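PDB 4N7B: 4-hydroxy-3-methylbut-2-enyl diphosphate reductase, apicoplast from Plasmodium falciparum, which reduces (E)-4-hydroxy-3-methylbut-2-enyl diphosphate to isopentenyl and dimethylallyl diphosphate, using an iron-sulfur cluster, in the last step of the apicoplast isoprenoid-precursor pathway. Local coordinates for residues A[416-421]-A[513-518]; A[496-499]-A[504-507]; A[251-256]-A[281-286]; A[424-429]-A[508-513]. One frame throughout, in Å; residues are numbered along the deposited sequence.

From the N terminus, interaction 3 (251-256 with 281-286) closes first, inside one of the four-stranded domains: the loop leading to strand 287-290 comes back over strand 252-255. The other three contacts follow in series with it and do not cross but nest. Interaction 1 (416-421 with 513-518) closes the widest loop, interaction 4 (424-429 with 508-513) lies within it, and interaction 2 (496-499 with 504-507) is innermost, a short turn between helix 488-499 and strand 506-511. Interactions 1 and 4 both use helix 414-427 and share Ala513, while interactions 2 and 4 share strand 506-511. The nested trio thus joins two helices of the five-stranded domain to its last strand and to the tail beyond.

Interaction 1 (A[416-421]-A[513-518]); sequences TTNRQT and AHENVP
A bidentate, end-on salt bridge between Arg419 of helix 414-427 and Glu515 of the loop beyond strand 506-511 joins that helix to the C-terminal segment near the iron-sulfur cluster. Arg419 NH1 lies 2.7 Å from Glu515 OE2, and Arg419 NH2 lies 3.0 Å from Glu515 OE1. Guanidinium and carboxylate are nearly coplanar, 17° apart, and both oxygens receive the arginine on their syn lone pairs. The anti lone pair of Glu515 OE2 serves Asn418, whose ND2 donates a nearly straight bond of 2.9 Å (172°) from within its amide plane. Three N-H groups thus fix the rotation of the carboxylate. Glu515 reaches them because CG stands anti to the backbone N (chi1 166°) and the rest of the chain is extended. At the other end of the amide, a water that donates to His514 O gives a weak hydrogen bond to Asn418 OD1. Arg419 has further acceptors: NE bonds to Gly229 O and NH1 to Ala415 O of its own helix. Its side chain comes within about 5 Å of that of the cluster ligand Cys231, consistent with a second-shell place around the cluster site of IspH.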
loop_
_atom_site.group_PDB
_atom_site.type_symbol
_atom_site.label_atom_id
_atom_site.label_comp_id
_atom_site.label_asym_id
_atom_site.label_seq_id
_atom_site.Cartn_x
_atom_site.Cartn_y
_atom_site.Cartn_z
ATOM N N THR A 416 1.129 4.739 -5.752
ATOM C CA THR A 416 2.486 4.878 -5.222
ATOM C C THR A 416 3.297 5.834 -6.123
ATOM O O THR A 416 3.892 6.828 -5.674
ATOM C CB THR A 416 3.111 3.510 -5.172
ATOM O OG1 THR A 416 2.371 2.699 -4.246
ATOM C CG2 THR A 416 4.568 3.568 -4.750
ATOM N N THR A 417 3.261 5.559 -7.415
ATOM C CA THR A 417 3.955 6.387 -8.400
ATOM C C THR A 417 3.488 7.845 -8.305
ATOM O O THR A 417 4.280 8.781 -8.246
ATOM C CB THR A 417 3.645 5.877 -9.831
ATOM O OG1 THR A 417 4.203 4.577 -9.995
ATOM C CG2 THR A 417 4.208 6.816 -10.887
ATOM N N ASN A 418 2.181 8.028 -8.301
ATOM C CA ASN A 418 1.621 9.355 -8.311
ATOM C C ASN A 418 1.951 10.122 -7.050
ATOM O O ASN A 418 2.257 11.315 -7.105
ATOM C CB ASN A 418 0.101 9.291 -8.464
ATOM C CG ASN A 418 -0.341 8.888 -9.855
ATOM O OD1 ASN A 418 0.451 8.836 -10.786
ATOM N ND2 ASN A 418 -1.642 8.644 -10.008
ATOM N N ARG A 419 1.842 9.484 -5.895
ATOM C CA ARG A 419 2.104 10.220 -4.667
ATOM C C ARG A 419 3.585 10.598 -4.522
ATOM O O ARG A 419 3.882 11.725 -4.130
ATOM C CB ARG A 419 1.606 9.437 -3.450
ATOM C CG ARG A 419 0.115 9.658 -3.216
ATOM C CD ARG A 419 -0.579 8.387 -2.801
ATOM N NE ARG A 419 -2.022 8.570 -2.851
ATOM C CZ ARG A 419 -2.748 8.499 -3.965
ATOM N NH1 ARG A 419 -2.172 8.244 -5.138
ATOM N NH2 ARG A 419 -4.056 8.694 -3.906
ATOM N N GLN A 420 4.509 9.683 -4.842
ATOM C CA GLN A 420 5.945 10.001 -4.806
ATOM C C GLN A 420 6.297 11.049 -5.845
ATOM O O GLN A 420 7.041 11.989 -5.575
ATOM C CB GLN A 420 6.797 8.746 -5.047
ATOM C CG GLN A 420 6.824 7.789 -3.871
ATOM C CD GLN A 420 7.539 6.478 -4.185
ATOM O OE1 GLN A 420 8.456 6.439 -5.008
ATOM N NE2 GLN A 420 7.105 5.395 -3.545
ATOM N N THR A 421 5.742 10.909 -7.041
ATOM C CA THR A 421 6.070 11.836 -8.123
ATOM C C THR A 421 5.681 13.280 -7.751
ATOM O O THR A 421 6.460 14.227 -7.959
ATOM C CB THR A 421 5.400 11.422 -9.445
ATOM O OG1 THR A 421 5.906 10.139 -9.849
ATOM C CG2 THR A 421 5.691 12.455 -10.549
ATOM N N ALA A 513 0.331 15.442 -11.525
ATOM C CA ALA A 513 -0.543 15.148 -12.659
ATOM C C ALA A 513 -1.870 14.695 -12.104
ATOM O O ALA A 513 -1.930 14.147 -10.998
ATOM C CB ALA A 513 0.049 14.067 -13.549
ATOM N N HIS A 514 -2.938 14.937 -12.851
ATOM C CA HIS A 514 -4.241 14.456 -12.435
ATOM C C HIS A 514 -4.165 12.939 -12.292
ATOM O O HIS A 514 -3.727 12.241 -13.193
ATOM C CB HIS A 514 -5.333 14.827 -13.441
ATOM C CG HIS A 514 -6.692 14.361 -13.027
ATOM N ND1 HIS A 514 -7.369 13.354 -13.682
ATOM C CD2 HIS A 514 -7.486 14.740 -11.998
ATOM C CE1 HIS A 514 -8.530 13.145 -13.085
ATOM N NE2 HIS A 514 -8.625 13.973 -12.059
ATOM N N GLU A 515 -4.597 12.438 -11.151
ATOM C CA GLU A 515 -4.686 11.011 -10.943
ATOM C C GLU A 515 -6.030 10.523 -11.464
ATOM O O GLU A 515 -7.074 11.070 -11.114
ATOM C CB GLU A 515 -4.570 10.709 -9.456
ATOM C CG GLU A 515 -4.965 9.321 -9.046
ATOM C CD GLU A 515 -4.443 8.997 -7.650
ATOM O OE1 GLU A 515 -5.196 9.085 -6.642
ATOM O OE2 GLU A 515 -3.236 8.680 -7.561
ATOM N N ASN A 516 -6.000 9.488 -12.291
ATOM C CA ASN A 516 -7.219 8.808 -12.669
ATOM C C ASN A 516 -7.584 7.709 -11.691
ATOM O O ASN A 516 -6.909 6.687 -11.594
ATOM C CB ASN A 516 -7.104 8.262 -14.084
ATOM C CG ASN A 516 -7.126 9.369 -15.120
ATOM O OD1 ASN A 516 -8.139 10.068 -15.290
ATOM N ND2 ASN A 516 -6.007 9.551 -15.806
ATOM N N VAL A 517 -8.671 7.934 -10.967
ATOM C CA VAL A 517 -9.137 6.982 -9.984
ATOM C C VAL A 517 -9.854 5.844 -10.700
ATOM O O VAL A 517 -10.853 6.063 -11.388
ATOM C CB VAL A 517 -10.069 7.661 -8.962
ATOM C CG1 VAL A 517 -10.520 6.671 -7.913
ATOM C CG2 VAL A 517 -9.359 8.841 -8.323
ATOM N N PRO A 518 -9.323 4.621 -10.576
ATOM C CA PRO A 518 -9.953 3.439 -11.170
ATOM C C PRO A 518 -11.395 3.290 -10.710
ATOM O O PRO A 518 -11.742 3.681 -9.591
ATOM C CB PRO A 518 -9.120 2.283 -10.623
ATOM C CG PRO A 518 -7.805 2.886 -10.291
ATOM C CD PRO A 518 -8.094 4.282 -9.849
HETATM O O HOH W 1 -1.441 10.764 -12.937
#

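Interaction 2 (A[496-499]-A[504-507]); sequences NLLT and NYTL
The Tyr505 ring has the carbonyl of Leu498 at its edge, with Leu498 O in the ring plane and 3.3 Å from Tyr505 CD1, and it makes a cation-pi contact with Lys220. This is the turn of a beta-alpha-beta crossover, where helix 488-499 hands over to strand 506-511 at the edge of the five-stranded parallel sheet. Beside the ring edge runs the leucine side chain: CB of Leu498 is 4.0 Å from CD1 of Tyr505, and the Leu498 methyl CD2 packs against Tyr505 CE1. The tyrosine hydroxyl bonds to Val475 O. The same Leu498 O that lies at the ring edge accepts the backbone hydrogen bond from Tyr505 N, 2.9 Å long. Thr499 adds a CA-H...O contact, its CA 3.3 Å from Tyr505 O, and its CG2 touches CB of Leu507. With chi1 at 66°, OG1 of Thr499 sits between the backbone N and carbonyl carbon, where it bonds to Val495 O one turn back in the helix, while CG2 is left to face the strand. On the polar side of the turn, a water 2.8 Å from Thr499 O lies 3.1 Å from Tyr505 O.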
loop_
_atom_site.group_PDB
_atom_site.type_symbol
_atom_site.label_atom_id
_atom_site.label_comp_id
_atom_site.label_asym_id
_atom_site.label_seq_id
_atom_site.Cartn_x
_atom_site.Cartn_y
_atom_site.Cartn_z
ATOM N N ASN A 496 -5.393 22.607 9.321
ATOM C CA ASN A 496 -6.021 23.519 10.263
ATOM C C ASN A 496 -5.021 24.076 11.290
ATOM O O ASN A 496 -4.982 25.273 11.552
ATOM C CB ASN A 496 -7.199 22.833 10.952
ATOM C CG ASN A 496 -7.718 23.622 12.134
ATOM O OD1 ASN A 496 -8.511 24.549 11.983
ATOM N ND2 ASN A 496 -7.247 23.271 13.324
ATOM N N LEU A 497 -4.201 23.210 11.863
ATOM C CA LEU A 497 -3.205 23.649 12.825
ATOM C C LEU A 497 -2.209 24.619 12.186
ATOM O O LEU A 497 -1.942 25.674 12.730
ATOM C CB LEU A 497 -2.467 22.433 13.366
ATOM C CG LEU A 497 -1.320 22.711 14.342
ATOM C CD1 LEU A 497 -1.870 23.153 15.672
ATOM C CD2 LEU A 497 -0.409 21.490 14.481
ATOM N N LEU A 498 -1.667 24.261 11.027
ATOM C CA LEU A 498 -0.553 25.015 10.438
ATOM C C LEU A 498 -0.913 26.339 9.769
ATOM O O LEU A 498 -0.080 27.240 9.736
ATOM C CB LEU A 498 0.207 24.134 9.436
ATOM C CG LEU A 498 0.940 22.932 10.078
ATOM C CD1 LEU A 498 1.515 22.024 9.019
ATOM C CD2 LEU A 498 2.036 23.388 11.023
ATOM N N THR A 499 -2.131 26.456 9.226
ATOM C CA THR A 499 -2.537 27.667 8.491
ATOM C C THR A 499 -3.193 28.715 9.387
ATOM O O THR A 499 -3.441 29.845 8.965
ATOM C CB THR A 499 -3.519 27.329 7.350
ATOM O OG1 THR A 499 -4.741 26.841 7.906
ATOM C CG2 THR A 499 -2.943 26.253 6.447
ATOM N N ASN A 504 0.416 30.203 11.129
ATOM C CA ASN A 504 0.109 31.077 10.006
ATOM C C ASN A 504 0.895 30.791 8.729
ATOM O O ASN A 504 1.297 31.720 8.037
ATOM C CB ASN A 504 0.302 32.533 10.407
ATOM C CG ASN A 504 -0.652 32.963 11.488
ATOM O OD1 ASN A 504 -1.858 32.714 11.404
ATOM N ND2 ASN A 504 -0.124 33.619 12.515
ATOM N N TYR A 505 1.094 29.514 8.406
ATOM C CA TYR A 505 1.593 29.159 7.091
ATOM C C TYR A 505 0.499 29.496 6.078
ATOM O O TYR A 505 -0.662 29.145 6.280
ATOM C CB TYR A 505 1.948 27.668 7.016
ATOM C CG TYR A 505 3.202 27.288 7.825
ATOM C CD1 TYR A 505 3.113 26.907 9.162
ATOM C CD2 TYR A 505 4.455 27.331 7.249
ATOM C CE1 TYR A 505 4.253 26.587 9.912
ATOM C CE2 TYR A 505 5.607 27.011 7.993
ATOM C CZ TYR A 505 5.497 26.637 9.315
ATOM O OH TYR A 505 6.632 26.313 10.039
ATOM N N THR A 506 0.862 30.165 4.989
ATOM C CA THR A 506 -0.122 30.486 3.952
ATOM C C THR A 506 -0.398 29.235 3.127
ATOM O O THR A 506 0.522 28.579 2.643
ATOM C CB THR A 506 0.349 31.610 3.013
ATOM O OG1 THR A 506 0.472 32.827 3.749
ATOM C CG2 THR A 506 -0.670 31.819 1.879
ATOM N N LEU A 507 -1.669 28.899 2.975
ATOM C CA LEU A 507 -2.046 27.685 2.275
ATOM C C LEU A 507 -1.942 27.846 0.753
ATOM O O LEU A 507 -2.468 28.805 0.170
ATOM C CB LEU A 507 -3.466 27.287 2.670
ATOM C CG LEU A 507 -4.029 26.017 2.044
ATOM C CD1 LEU A 507 -3.126 24.839 2.310
ATOM C CD2 LEU A 507 -5.405 25.759 2.606
HETATM O O HOH W 2 -3.446 33.027 9.415
HETATM O O HOH W 3 -2.640 31.483 6.821
#

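Interaction 3 (A[251-256]-A[281-286]); sequences PIYVKH and DVPDGH
Tyr253 carries nearly all of this contact, its ring set against the run Asp281-Val282-Pro283 in apolar packing with no hydrogen bond between the two segments. The packing is close along the ring's length. Near its root the Val282 methyl CG2 lies 3.8 Å from Tyr253 CG and about as far from CB. Further out, Pro283 CD comes to 3.6 Å from Tyr253 CE2, while on the opposite flank of the ring Asp281 O stands 3.4 Å from Tyr253 CE1. All three partners approach obliquely, neither squarely over the ring nor in its plane. The valine and tyrosine side chains run past each other in opposite directions, whereas the proline crosses the tyrosine at about a right angle. With CG anti to the carbonyl carbon (chi1 -71°), the Tyr253 ring lies along 281-283, its OH between Asp281 O and Pro283 CD. The segment 281-286 belongs to the connection from strand 273-276 to strand 287-290, and these two strands flank 252-255 in the four-stranded parallel sheet; the connection therefore has to pass over the strand that bears Tyr253. Val282 also packs on Ile276, and its carbonyl bonds to Lys306 NZ. Beyond Pro283 the contact loosens. A type II turn from Pro283 to His286, with Gly285 at positive phi and a His286 N to Pro283 O bond of 3.3 Å, swings the chain to the exposed side. There Pro283 CB lies over one face of the His286 imidazole, offset toward the rim, Asp284 pairs with Lys306, and the Asp281 carboxylate leads away from the tyrosine.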
loop_
_atom_site.group_PDB
_atom_site.type_symbol
_atom_site.label_atom_id
_atom_site.label_comp_id
_atom_site.label_asym_id
_atom_site.label_seq_id
_atom_site.Cartn_x
_atom_site.Cartn_y
_atom_site.Cartn_z
ATOM N N PRO A 251 -19.663 -10.426 14.893
ATOM C CA PRO A 251 -18.404 -9.884 14.375
ATOM C C PRO A 251 -18.112 -10.300 12.932
ATOM O O PRO A 251 -18.507 -11.384 12.495
ATOM C CB PRO A 251 -17.367 -10.493 15.315
ATOM C CG PRO A 251 -17.951 -11.815 15.690
ATOM C CD PRO A 251 -19.447 -11.622 15.723
ATOM N N ILE A 252 -17.416 -9.432 12.205
ATOM C CA ILE A 252 -16.968 -9.735 10.850
ATOM C C ILE A 252 -15.463 -9.923 10.861
ATOM O O ILE A 252 -14.715 -9.011 11.221
ATOM C CB ILE A 252 -17.328 -8.606 9.873
ATOM C CG1 ILE A 252 -18.842 -8.543 9.689
ATOM C CG2 ILE A 252 -16.631 -8.808 8.534
ATOM C CD1 ILE A 252 -19.423 -9.813 9.097
ATOM N N TYR A 253 -15.016 -11.100 10.447
ATOM C CA TYR A 253 -13.611 -11.456 10.569
ATOM C C TYR A 253 -12.817 -11.020 9.355
ATOM O O TYR A 253 -13.232 -11.231 8.219
ATOM C CB TYR A 253 -13.469 -12.957 10.806
ATOM C CG TYR A 253 -13.929 -13.343 12.186
ATOM C CD1 TYR A 253 -13.083 -13.209 13.279
ATOM C CD2 TYR A 253 -15.221 -13.797 12.409
ATOM C CE1 TYR A 253 -13.500 -13.546 14.551
ATOM C CE2 TYR A 253 -15.649 -14.135 13.684
ATOM C CZ TYR A 253 -14.782 -14.007 14.749
ATOM O OH TYR A 253 -15.194 -14.335 16.021
ATOM N N VAL A 254 -11.676 -10.390 9.609
ATOM C CA VAL A 254 -10.808 -9.927 8.541
ATOM C C VAL A 254 -9.421 -10.502 8.744
ATOM O O VAL A 254 -8.866 -10.424 9.834
ATOM C CB VAL A 254 -10.693 -8.400 8.538
ATOM C CG1 VAL A 254 -9.751 -7.945 7.438
ATOM C CG2 VAL A 254 -12.065 -7.761 8.386
ATOM N N LYS A 255 -8.869 -11.084 7.689
ATOM C CA LYS A 255 -7.543 -11.666 7.749
ATOM C C LYS A 255 -6.496 -10.576 7.503
ATOM O O LYS A 255 -6.447 -9.988 6.430
ATOM C CB LYS A 255 -7.429 -12.793 6.727
ATOM C CG LYS A 255 -6.023 -13.289 6.498
ATOM C CD LYS A 255 -5.378 -13.849 7.751
ATOM C CE LYS A 255 -3.976 -14.374 7.422
ATOM N NZ LYS A 255 -3.284 -15.033 8.572
ATOM N N HIS A 256 -5.663 -10.367 8.523
ATOM C CA HIS A 256 -4.744 -9.231 8.657
ATOM C C HIS A 256 -5.472 -7.896 8.653
ATOM O O HIS A 256 -6.641 -7.810 8.269
ATOM C CB HIS A 256 -3.629 -9.226 7.602
ATOM C CG HIS A 256 -2.482 -8.329 7.964
ATOM N ND1 HIS A 256 -1.526 -8.691 8.892
ATOM C CD2 HIS A 256 -2.157 -7.077 7.566
ATOM C CE1 HIS A 256 -0.655 -7.710 9.031
ATOM N NE2 HIS A 256 -1.015 -6.719 8.239
ATOM N N ASP A 281 -9.495 -18.743 14.868
ATOM C CA ASP A 281 -10.230 -17.722 15.596
ATOM C C ASP A 281 -11.507 -17.409 14.838
ATOM O O ASP A 281 -12.337 -16.630 15.302
ATOM C CB ASP A 281 -9.389 -16.453 15.750
ATOM C CG ASP A 281 -8.202 -16.645 16.674
ATOM O OD1 ASP A 281 -7.962 -17.794 17.108
ATOM O OD2 ASP A 281 -7.505 -15.647 16.959
ATOM N N VAL A 282 -11.659 -18.022 13.665
ATOM C CA VAL A 282 -12.855 -17.832 12.855
ATOM C C VAL A 282 -13.759 -19.061 12.877
ATOM O O VAL A 282 -13.355 -20.144 12.457
ATOM C CB VAL A 282 -12.505 -17.520 11.394
ATOM C CG1 VAL A 282 -13.787 -17.343 10.582
ATOM C CG2 VAL A 282 -11.630 -16.274 11.315
ATOM N N PRO A 283 -14.991 -18.890 13.374
ATOM C CA PRO A 283 -16.023 -19.928 13.312
ATOM C C PRO A 283 -16.226 -20.428 11.888
ATOM O O PRO A 283 -16.263 -19.624 10.952
ATOM C CB PRO A 283 -17.280 -19.195 13.786
ATOM C CG PRO A 283 -16.778 -18.098 14.663
ATOM C CD PRO A 283 -15.454 -17.685 14.085
ATOM N N ASP A 284 -16.344 -21.742 11.726
ATOM C CA ASP A 284 -16.668 -22.326 10.429
ATOM C C ASP A 284 -17.982 -21.740 9.918
ATOM O O ASP A 284 -18.848 -21.375 10.707
ATOM C CB ASP A 284 -16.777 -23.849 10.544
ATOM C CG ASP A 284 -15.474 -24.498 10.974
ATOM O OD1 ASP A 284 -14.599 -23.779 11.504
ATOM O OD2 ASP A 284 -15.329 -25.727 10.786
ATOM N N GLY A 285 -18.123 -21.633 8.601
ATOM C CA GLY A 285 -19.347 -21.116 8.013
ATOM C C GLY A 285 -19.432 -19.599 7.970
ATOM O O GLY A 285 -20.275 -19.046 7.260
ATOM N N HIS A 286 -18.562 -18.918 8.713
ATOM C CA HIS A 286 -18.648 -17.461 8.834
ATOM C C HIS A 286 -17.918 -16.708 7.725
ATOM O O HIS A 286 -17.178 -17.291 6.932
ATOM C CB HIS A 286 -18.116 -16.995 10.191
ATOM C CG HIS A 286 -19.124 -17.075 11.290
ATOM N ND1 HIS A 286 -19.723 -18.258 11.664
ATOM C CD2 HIS A 286 -19.648 -16.118 12.091
ATOM C CE1 HIS A 286 -20.572 -18.029 12.651
ATOM N NE2 HIS A 286 -20.545 -16.738 12.930
#

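Interaction 4 (A[424-429]-A[508-513]); sequences NKICTK and QNFDGA
The central interaction is a CH-pi contact in which Ile426, near the C-terminal end of helix 414-427, sits on one face of the Phe510 ring. Its CB lies 3.6 Å from the ring centroid and only 10° off the normal, so the branch point itself occupies the middle of the face. Apolar contacts spread from there over the ring. The Ile426 methyl CD1 is 3.9 Å from Phe510 CD1, with Ile426 CG1 close to Phe510 CG, and on the other flank Ile426 CG2 packs against Phe510 CD2. The isoleucine thus straddles the ring, one branch towards each ortho carbon, and the two side chains slide past each other in opposite directions. With chi1 near 180° (-179°), the Phe510 ring projects from the strand to meet the helix. Lys425 contributes aliphatic carbon alone: its CB reaches Phe510 CZ at 3.8 Å, obliquely, at the far end of the ring. Hydrogen bonding plays no part between the two segments; within 424-429, Lys429 N bonds to Ile426 O over 3.0 Å. Phe510 is fixed through its backbone instead, paired with Leu224 and Asn226 of strand 221-226 in the parallel sheet. Ile426 packs in addition on Tyr223 and Ile225 of that same strand. Helix 414-427 therefore lies against the sheet's edge strand 506-511 and its neighbour 221-226, while Asn424 and Cys427 turn to helix 442-452 alongside.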
loop_
_atom_site.group_PDB
_atom_site.type_symbol
_atom_site.label_atom_id
_atom_site.label_comp_id
_atom_site.label_asym_id
_atom_site.label_seq_id
_atom_site.Cartn_x
_atom_site.Cartn_y
_atom_site.Cartn_z
ATOM N N ASN A 424 7.940 14.550 -4.896
ATOM C CA ASN A 424 9.293 14.770 -5.408
ATOM C C ASN A 424 9.433 16.102 -6.135
ATOM O O ASN A 424 10.481 16.739 -6.056
ATOM C CB ASN A 424 9.705 13.649 -6.354
ATOM C CG ASN A 424 9.968 12.350 -5.628
ATOM O OD1 ASN A 424 10.157 12.346 -4.421
ATOM N ND2 ASN A 424 9.993 11.244 -6.360
ATOM N N LYS A 425 8.385 16.507 -6.855
ATOM C CA LYS A 425 8.407 17.749 -7.641
ATOM C C LYS A 425 8.441 18.993 -6.778
ATOM O O LYS A 425 9.114 19.962 -7.109
ATOM C CB LYS A 425 7.170 17.859 -8.526
ATOM C CG LYS A 425 7.435 17.597 -9.981
ATOM C CD LYS A 425 6.123 17.384 -10.726
ATOM C CE LYS A 425 6.265 16.309 -11.783
ATOM N NZ LYS A 425 4.970 16.082 -12.481
ATOM N N ILE A 426 7.704 18.957 -5.668
ATOM C CA ILE A 426 7.557 20.131 -4.820
ATOM C C ILE A 426 8.497 20.144 -3.603
ATOM O O ILE A 426 8.882 21.220 -3.167
ATOM C CB ILE A 426 6.084 20.318 -4.337
ATOM C CG1 ILE A 426 5.907 21.661 -3.638
ATOM C CG2 ILE A 426 5.703 19.234 -3.371
ATOM C CD1 ILE A 426 6.314 22.865 -4.478
ATOM N N CYS A 427 8.887 18.985 -3.065
ATOM C CA CYS A 427 9.604 18.982 -1.778
ATOM C C CYS A 427 10.876 19.853 -1.800
ATOM O O CYS A 427 11.246 20.419 -0.782
ATOM C CB CYS A 427 9.927 17.554 -1.297
ATOM S SG CYS A 427 11.151 16.735 -2.305
ATOM N N THR A 428 11.521 20.005 -2.953
ATOM C CA THR A 428 12.788 20.746 -3.007
ATOM C C THR A 428 12.650 22.260 -2.961
ATOM O O THR A 428 13.651 22.955 -2.965
ATOM C CB THR A 428 13.641 20.351 -4.239
ATOM O OG1 THR A 428 12.890 20.559 -5.438
ATOM C CG2 THR A 428 14.028 18.889 -4.135
ATOM N N LYS A 429 11.422 22.771 -2.912
ATOM C CA LYS A 429 11.183 24.190 -2.634
ATOM C C LYS A 429 10.996 24.397 -1.135
ATOM O O LYS A 429 10.876 25.523 -0.664
ATOM C CB LYS A 429 9.906 24.663 -3.335
ATOM C CG LYS A 429 10.125 25.162 -4.739
ATOM C CD LYS A 429 9.625 24.160 -5.771
ATOM C CE LYS A 429 10.592 24.062 -6.949
ATOM N NZ LYS A 429 10.781 25.373 -7.640
ATOM N N GLN A 508 -1.246 26.905 0.124
ATOM C CA GLN A 508 -1.214 26.805 -1.322
ATOM C C GLN A 508 -1.410 25.352 -1.732
ATOM O O GLN A 508 -0.968 24.439 -1.045
ATOM C CB GLN A 508 0.097 27.348 -1.882
ATOM C CG GLN A 508 0.200 28.866 -1.819
ATOM C CD GLN A 508 -0.946 29.563 -2.541
ATOM O OE1 GLN A 508 -1.073 29.463 -3.761
ATOM N NE2 GLN A 508 -1.790 30.259 -1.788
ATOM N N ASN A 509 -2.095 25.139 -2.847
ATOM C CA ASN A 509 -2.240 23.793 -3.377
ATOM C C ASN A 509 -1.097 23.498 -4.315
ATOM O O ASN A 509 -0.698 24.346 -5.106
ATOM C CB ASN A 509 -3.546 23.635 -4.144
ATOM C CG ASN A 509 -4.754 23.712 -3.238
ATOM O OD1 ASN A 509 -5.138 22.730 -2.599
ATOM N ND2 ASN A 509 -5.347 24.885 -3.161
ATOM N N PHE A 510 -0.579 22.287 -4.241
ATOM C CA PHE A 510 0.336 21.824 -5.258
ATOM C C PHE A 510 -0.211 20.569 -5.933
ATOM O O PHE A 510 -0.439 19.545 -5.280
ATOM C CB PHE A 510 1.729 21.525 -4.708
ATOM C CG PHE A 510 2.655 21.063 -5.781
ATOM C CD1 PHE A 510 3.227 21.985 -6.655
ATOM C CD2 PHE A 510 2.853 19.712 -6.007
ATOM C CE1 PHE A 510 4.038 21.566 -7.686
ATOM C CE2 PHE A 510 3.650 19.283 -7.042
ATOM C CZ PHE A 510 4.251 20.206 -7.883
ATOM N N ASP A 511 -0.387 20.639 -7.247
ATOM C CA ASP A 511 -0.921 19.522 -8.017
ATOM C C ASP A 511 0.130 18.826 -8.856
ATOM O O ASP A 511 0.724 19.439 -9.730
ATOM C CB ASP A 511 -1.991 20.026 -8.975
ATOM C CG ASP A 511 -3.338 20.161 -8.318
ATOM O OD1 ASP A 511 -3.644 21.261 -7.788
ATOM O OD2 ASP A 511 -4.093 19.162 -8.339
ATOM N N GLY A 512 0.345 17.541 -8.597
ATOM C CA GLY A 512 1.027 16.684 -9.547
ATOM C C GLY A 512 0.037 16.427 -10.678
ATOM O O GLY A 512 -1.001 17.118 -10.783
ATOM N N ALA A 513 0.331 15.442 -11.525
ATOM C CA ALA A 513 -0.543 15.148 -12.659
ATOM C C ALA A 513 -1.870 14.695 -12.104
ATOM O O ALA A 513 -1.930 14.147 -10.998
ATOM C CB ALA A 513 0.049 14.067 -13.549
#